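Local coordinates for predicted component of a thermophile-specific DNA repair system, contains a RAMP domain (Methanopyrus kandleri, PDB 4N0L), which binds CRISPR RNA as the Csm3 subunit of type III-A CRISPR systems and may also cleave RNA, at residues A[12-17]-A[266-271]; A[177-182]-A[222-227]. All blocks are in the same frame, centred on the assembly; numbering follows the deposited sequence.

Interaction 1. Residues A[12-17]-A[266-271]; sequences GEIRLR and GRVEFR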
loop_
_atom_site.group_PDB
_atom_site.type_symbol
_atom_site.label_atom_id
_atom_site.label_comp_id
_atom_site.label_asym_id
_atom_site.label_seq_id
_atom_site.Cartn_x
_atom_site.Cartn_y
_atom_site.Cartn_z
ATOM N N GLY A 12 -1.654 8.082 11.395
ATOM C CA GLY A 12 -0.397 8.658 11.829
ATOM C C GLY A 12 0.040 9.723 10.846
ATOM O O GLY A 12 -0.791 10.467 10.328
ATOM N N GLU A 13 1.333 9.771 10.545
ATOM C CA GLU A 13 1.821 10.742 9.575
ATOM C C GLU A 13 3.100 10.285 8.886
ATOM O O GLU A 13 3.795 9.378 9.351
ATOM C CB GLU A 13 2.054 12.103 10.244
ATOM C CG GLU A 13 3.185 12.120 11.261
ATOM C CD GLU A 13 3.388 13.485 11.905
ATOM O OE1 GLU A 13 4.405 13.658 12.608
ATOM O OE2 GLU A 13 2.532 14.378 11.718
ATOM N N ILE A 14 3.384 10.912 7.751
ATOM C CA ILE A 14 4.615 10.668 7.022
ATOM C C ILE A 14 5.618 11.776 7.319
ATOM O O ILE A 14 5.323 12.951 7.107
ATOM C CB ILE A 14 4.377 10.603 5.502
ATOM C CG1 ILE A 14 3.317 9.552 5.164
ATOM C CG2 ILE A 14 5.687 10.335 4.766
ATOM C CD1 ILE A 14 2.820 9.635 3.737
ATOM N N ARG A 15 6.790 11.410 7.822
ATOM C CA ARG A 15 7.866 12.377 7.993
ATOM C C ARG A 15 8.924 12.191 6.916
ATOM O O ARG A 15 9.373 11.074 6.671
ATOM C CB ARG A 15 8.515 12.259 9.372
ATOM C CG ARG A 15 9.630 13.277 9.580
ATOM C CD ARG A 15 10.336 13.112 10.912
ATOM N NE ARG A 15 11.455 14.042 11.029
ATOM C CZ ARG A 15 12.694 13.770 10.632
ATOM N NH1 ARG A 15 12.979 12.590 10.099
ATOM N NH2 ARG A 15 13.651 14.678 10.771
ATOM N N LEU A 16 9.304 13.282 6.259
ATOM C CA LEU A 16 10.398 13.235 5.295
ATOM C C LEU A 16 11.751 13.302 5.997
ATOM O O LEU A 16 12.009 14.225 6.768
ATOM C CB LEU A 16 10.280 14.379 4.285
ATOM C CG LEU A 16 9.123 14.294 3.290
ATOM C CD1 LEU A 16 8.666 15.682 2.895
ATOM C CD2 LEU A 16 9.529 13.495 2.060
ATOM N N ARG A 17 12.612 12.325 5.727
ATOM C CA ARG A 17 13.975 12.346 6.249
ATOM C C ARG A 17 14.854 13.221 5.366
ATOM O O ARG A 17 15.894 13.710 5.801
ATOM C CB ARG A 17 14.557 10.933 6.349
ATOM C CG ARG A 17 13.666 9.936 7.067
ATOM C CD ARG A 17 14.471 8.790 7.669
ATOM N NE ARG A 17 15.005 7.884 6.655
ATOM C CZ ARG A 17 16.216 7.988 6.118
ATOM N NH1 ARG A 17 17.035 8.958 6.505
ATOM N NH2 ARG A 17 16.614 7.118 5.201
ATOM N N GLY A 266 13.175 10.875 -2.078
ATOM C CA GLY A 266 12.178 11.191 -1.071
ATOM C C GLY A 266 12.150 10.174 0.053
ATOM O O GLY A 266 11.288 9.297 0.088
ATOM N N ARG A 267 13.095 10.295 0.978
ATOM C CA ARG A 267 13.194 9.368 2.097
ATOM C C ARG A 267 12.117 9.700 3.126
ATOM O O ARG A 267 11.937 10.863 3.487
ATOM C CB ARG A 267 14.586 9.439 2.737
ATOM C CG ARG A 267 15.749 9.255 1.759
ATOM C CD ARG A 267 15.737 7.892 1.074
ATOM N NE ARG A 267 16.696 7.832 -0.029
ATOM C CZ ARG A 267 16.932 6.749 -0.764
ATOM N NH1 ARG A 267 16.285 5.619 -0.517
ATOM N NH2 ARG A 267 17.821 6.796 -1.748
ATOM N N VAL A 268 11.392 8.687 3.594
ATOM C CA VAL A 268 10.257 8.937 4.480
ATOM C C VAL A 268 10.163 7.965 5.646
ATOM O O VAL A 268 10.714 6.864 5.613
ATOM C CB VAL A 268 8.903 8.879 3.720
ATOM C CG1 VAL A 268 8.819 9.964 2.653
ATOM C CG2 VAL A 268 8.673 7.488 3.129
ATOM N N GLU A 269 9.451 8.397 6.680
ATOM C CA GLU A 269 9.110 7.551 7.812
ATOM C C GLU A 269 7.597 7.482 7.920
ATOM O O GLU A 269 6.923 8.512 7.864
ATOM C CB GLU A 269 9.684 8.107 9.113
ATOM C CG GLU A 269 11.192 8.245 9.160
ATOM C CD GLU A 269 11.646 9.098 10.336
ATOM O OE1 GLU A 269 10.786 9.482 11.158
ATOM O OE2 GLU A 269 12.857 9.390 10.436
ATOM N N PHE A 270 7.056 6.282 8.079
ATOM C CA PHE A 270 5.637 6.148 8.377
ATOM C C PHE A 270 5.433 6.001 9.878
ATOM O O PHE A 270 5.612 4.919 10.437
ATOM C CB PHE A 270 5.030 4.957 7.632
ATOM C CG PHE A 270 5.054 5.107 6.138
ATOM C CD1 PHE A 270 6.077 4.551 5.386
ATOM C CD2 PHE A 270 4.055 5.816 5.486
ATOM C CE1 PHE A 270 6.101 4.693 4.011
ATOM C CE2 PHE A 270 4.073 5.963 4.111
ATOM C CZ PHE A 270 5.098 5.400 3.371
ATOM N N ARG A 271 5.041 7.091 10.525
ATOM C CA ARG A 271 4.842 7.081 11.966
ATOM C C ARG A 271 3.384 6.757 12.246
ATOM O O ARG A 271 2.509 7.614 12.132
ATOM C CB ARG A 271 5.235 8.427 12.580
ATOM C CG ARG A 271 6.726 8.718 12.494
ATOM C CD ARG A 271 7.073 10.113 12.992
ATOM N NE ARG A 271 8.517 10.333 12.997
ATOM C CZ ARG A 271 9.163 11.081 13.886
ATOM N NH1 ARG A 271 8.497 11.704 14.849
ATOM N NH2 ARG A 271 10.482 11.215 13.806
HETATM O O HOH W 1 14.949 11.194 10.464
#
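Over one face of the Arg271 guanidinium lies the methylene CD of Arg15, 3.5 Å from Arg271 NH2, while at its edge, in plane, sits Glu269 OE1. Arg271 grips that single oxygen side-on, NE to OE1 at 3.0 Å and NH2 to OE1 through the syn lone pair, so OE1 lies in the guanidinium plane and the two bonds limit the rotation of the group. The other oxygen of Glu269, OE2, forms a salt bridge with Arg15 NH1 (3.2 Å), their planes 35° apart, and takes a bond from a water. One carboxylate thus joins two arginines and probably eases their mutual repulsion. Arg17 lays one face of its guanidinium on Arg267 CB, 3.9 Å above the plane.

Beneath these charges the backbones pair antiparallel; Arg15 and Glu269 form a hydrogen-bonded pair, with Glu269 N to Arg15 O at 2.7 Å. On the opposite face of the sheet the residues are apolar: branched Ile14 sets CG2 on Val268 CB (3.7 Å) and CG1 beside the Phe270 ring, and Leu16 CD2 meets Val268 CG1. Helix 238-255 packs on this greasy face through Leu249 and Val252, and strand 223-231 flanks strand 7-16 along its other edge, with Leu226 touching Ile14 and Phe270.

Interaction 2. Residues A[177-182]-A[222-227]; sequences AHPTTY and SRFGLE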
loop_
_atom_site.group_PDB
_atom_site.type_symbol
_atom_site.label_atom_id
_atom_site.label_comp_id
_atom_site.label_asym_id
_atom_site.label_seq_id
_atom_site.Cartn_x
_atom_site.Cartn_y
_atom_site.Cartn_z
ATOM N N ALA A 177 -2.216 12.625 1.269
ATOM C CA ALA A 177 -1.412 13.073 2.399
ATOM C C ALA A 177 -1.054 14.547 2.263
ATOM O O ALA A 177 -0.195 14.919 1.463
ATOM C CB ALA A 177 -0.151 12.226 2.525
ATOM N N HIS A 178 -1.716 15.379 3.056
ATOM C CA HIS A 178 -1.485 16.816 3.031
ATOM C C HIS A 178 -0.617 17.221 4.217
ATOM O O HIS A 178 -0.594 16.524 5.231
ATOM C CB HIS A 178 -2.818 17.572 3.053
ATOM C CG HIS A 178 -3.623 17.414 1.802
ATOM N ND1 HIS A 178 -3.496 18.263 0.722
ATOM C CD2 HIS A 178 -4.563 16.504 1.449
ATOM C CE1 HIS A 178 -4.322 17.888 -0.235
ATOM N NE2 HIS A 178 -4.983 16.818 0.183
ATOM N N PRO A 179 0.098 18.350 4.099
ATOM C CA PRO A 179 0.939 18.773 5.224
ATOM C C PRO A 179 0.116 19.082 6.472
ATOM O O PRO A 179 -0.974 19.645 6.369
ATOM C CB PRO A 179 1.633 20.034 4.693
ATOM C CG PRO A 179 0.775 20.512 3.574
ATOM C CD PRO A 179 0.174 19.284 2.963
ATOM N N THR A 180 0.627 18.685 7.633
ATOM C CA THR A 180 -0.056 18.940 8.897
ATOM C C THR A 180 0.046 20.418 9.253
ATOM O O THR A 180 0.875 21.137 8.694
ATOM C CB THR A 180 0.531 18.094 10.046
ATOM O OG1 THR A 180 1.868 18.525 10.331
ATOM C CG2 THR A 180 0.547 16.619 9.669
ATOM N N THR A 181 -0.811 20.871 10.163
ATOM C CA THR A 181 -0.789 22.257 10.622
ATOM C C THR A 181 0.592 22.640 11.152
ATOM O O THR A 181 1.091 23.731 10.877
ATOM C CB THR A 181 -1.847 22.502 11.717
ATOM O OG1 THR A 181 -3.157 22.348 11.158
ATOM C CG2 THR A 181 -1.716 23.901 12.297
ATOM N N TYR A 182 1.209 21.726 11.898
ATOM C CA TYR A 182 2.574 21.915 12.383
ATOM C C TYR A 182 3.544 22.140 11.225
ATOM O O TYR A 182 4.439 22.976 11.306
ATOM C CB TYR A 182 3.021 20.713 13.217
ATOM C CG TYR A 182 4.518 20.630 13.427
ATOM C CD1 TYR A 182 5.147 21.409 14.392
ATOM C CD2 TYR A 182 5.302 19.766 12.671
ATOM C CE1 TYR A 182 6.514 21.336 14.591
ATOM C CE2 TYR A 182 6.670 19.685 12.865
ATOM C CZ TYR A 182 7.271 20.473 13.825
ATOM O OH TYR A 182 8.633 20.399 14.023
ATOM N N SER A 222 9.382 17.769 7.198
ATOM C CA SER A 222 7.984 18.037 6.869
ATOM C C SER A 222 7.125 16.814 7.151
ATOM O O SER A 222 7.592 15.678 7.063
ATOM C CB SER A 222 7.840 18.446 5.404
ATOM O OG SER A 222 8.539 19.650 5.143
ATOM N N ARG A 223 5.864 17.048 7.488
ATOM C CA ARG A 223 5.001 15.959 7.909
ATOM C C ARG A 223 3.649 16.015 7.212
ATOM O O ARG A 223 3.012 17.067 7.138
ATOM C CB ARG A 223 4.840 15.983 9.428
ATOM C CG ARG A 223 6.135 15.656 10.163
ATOM C CD ARG A 223 6.109 16.138 11.596
ATOM N NE ARG A 223 7.434 16.112 12.210
ATOM C CZ ARG A 223 7.835 15.196 13.085
ATOM N NH1 ARG A 223 7.012 14.225 13.454
ATOM N NH2 ARG A 223 9.059 15.255 13.595
ATOM N N PHE A 224 3.231 14.871 6.685
ATOM C CA PHE A 224 1.979 14.766 5.954
ATOM C C PHE A 224 1.076 13.742 6.623
ATOM O O PHE A 224 1.538 12.687 7.052
ATOM C CB PHE A 224 2.237 14.399 4.488
ATOM C CG PHE A 224 3.083 15.407 3.751
ATOM C CD1 PHE A 224 4.462 15.443 3.922
ATOM C CD2 PHE A 224 2.496 16.327 2.898
ATOM C CE1 PHE A 224 5.237 16.375 3.254
ATOM C CE2 PHE A 224 3.268 17.262 2.223
ATOM C CZ PHE A 224 4.641 17.285 2.404
ATOM N N GLY A 225 -0.204 14.079 6.746
ATOM C CA GLY A 225 -1.169 13.207 7.390
ATOM C C GLY A 225 -1.246 11.836 6.753
ATOM O O GLY A 225 -1.286 11.717 5.530
ATOM N N LEU A 226 -1.250 10.811 7.587
ATOM C CA LEU A 226 -1.360 9.441 7.130
ATOM C C LEU A 226 -2.626 8.791 7.665
ATOM O O LEU A 226 -2.756 8.532 8.847
ATOM C CB LEU A 226 -0.137 8.629 7.539
ATOM C CG LEU A 226 -0.095 7.197 7.021
ATOM C CD1 LEU A 226 0.025 7.165 5.508
ATOM C CD2 LEU A 226 1.047 6.432 7.656
ATOM N N GLU A 227 -3.569 8.546 6.786
ATOM C CA GLU A 227 -4.632 7.580 6.789
ATOM C C GLU A 227 -4.687 6.408 5.556
ATOM O O GLU A 227 -4.801 6.453 4.285
ATOM C CB GLU A 227 -5.918 8.407 6.780
ATOM C CG GLU A 227 -7.125 7.637 7.294
ATOM C CD GLU A 227 -8.414 8.430 7.210
ATOM O OE1 GLU A 227 -9.395 7.912 6.631
ATOM O OE2 GLU A 227 -8.451 9.562 7.737
#
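With its CG anti to the backbone N (chi1 164°), Tyr182 swings its ring from the first turn of helix 181-191 onto the side chain of Arg223. That arginine runs extended from CG to NE, long enough to pass the ring: Arg223 NE comes 3.7 Å from Tyr182 CE2, with ring and guanidinium planes 82° apart. Its charged end continues to Glu13, to which NH1 is salt-bridged. Phe224 lies beside the loop backbone instead, its CD2 3.4 Å from Ala177 O and 3.8 Å from Pro179 CD. The proline ring suits this place because its CD offers carbon to the aromatic ring.

Two backbone hydrogen bonds bracket the Pro179-Phe224 bridge: Gly225 N to His178 O at 2.9 Å, and Thr180 N to Arg223 O at 2.9 Å, each donor tilted about 20° from the carbonyl plane. The loop thus prolongs, by a single bridge, the edge that strand 172-174 forms beside strand 223-231 in the antiparallel sheet of this RRM-like fold, before turning into the helix. Thr180 is the N-cap residue; its OG1 bonds to Thr306 and Thr183, while its methyl CG2 rests 3.9 Å from Gly225 N. The small Ala177 fits close to the strand, where its CB meets Gly225 O at 3.3 Å and also touches Phe224 CB.

The centres of interactions 1 and 2 lie about 9 Å apart on one antiparallel sheet, within the RAMP domain. Along the chain the order is 12-17, 177-182, 222-227 and 266-271, so both partners of interaction 2 fall between those of interaction 1. Strand 7-16 is central, with 268-278 on one side and 223-231 on the other, the latter carrying interaction 2. The two contacts touch directly: Ile14 N probably bonds to Phe224 O (2.7 Å), and Leu16 packs on Phe224. Sequence-distant segments thus build one continuous RRM-like sheet, away from the zinc site.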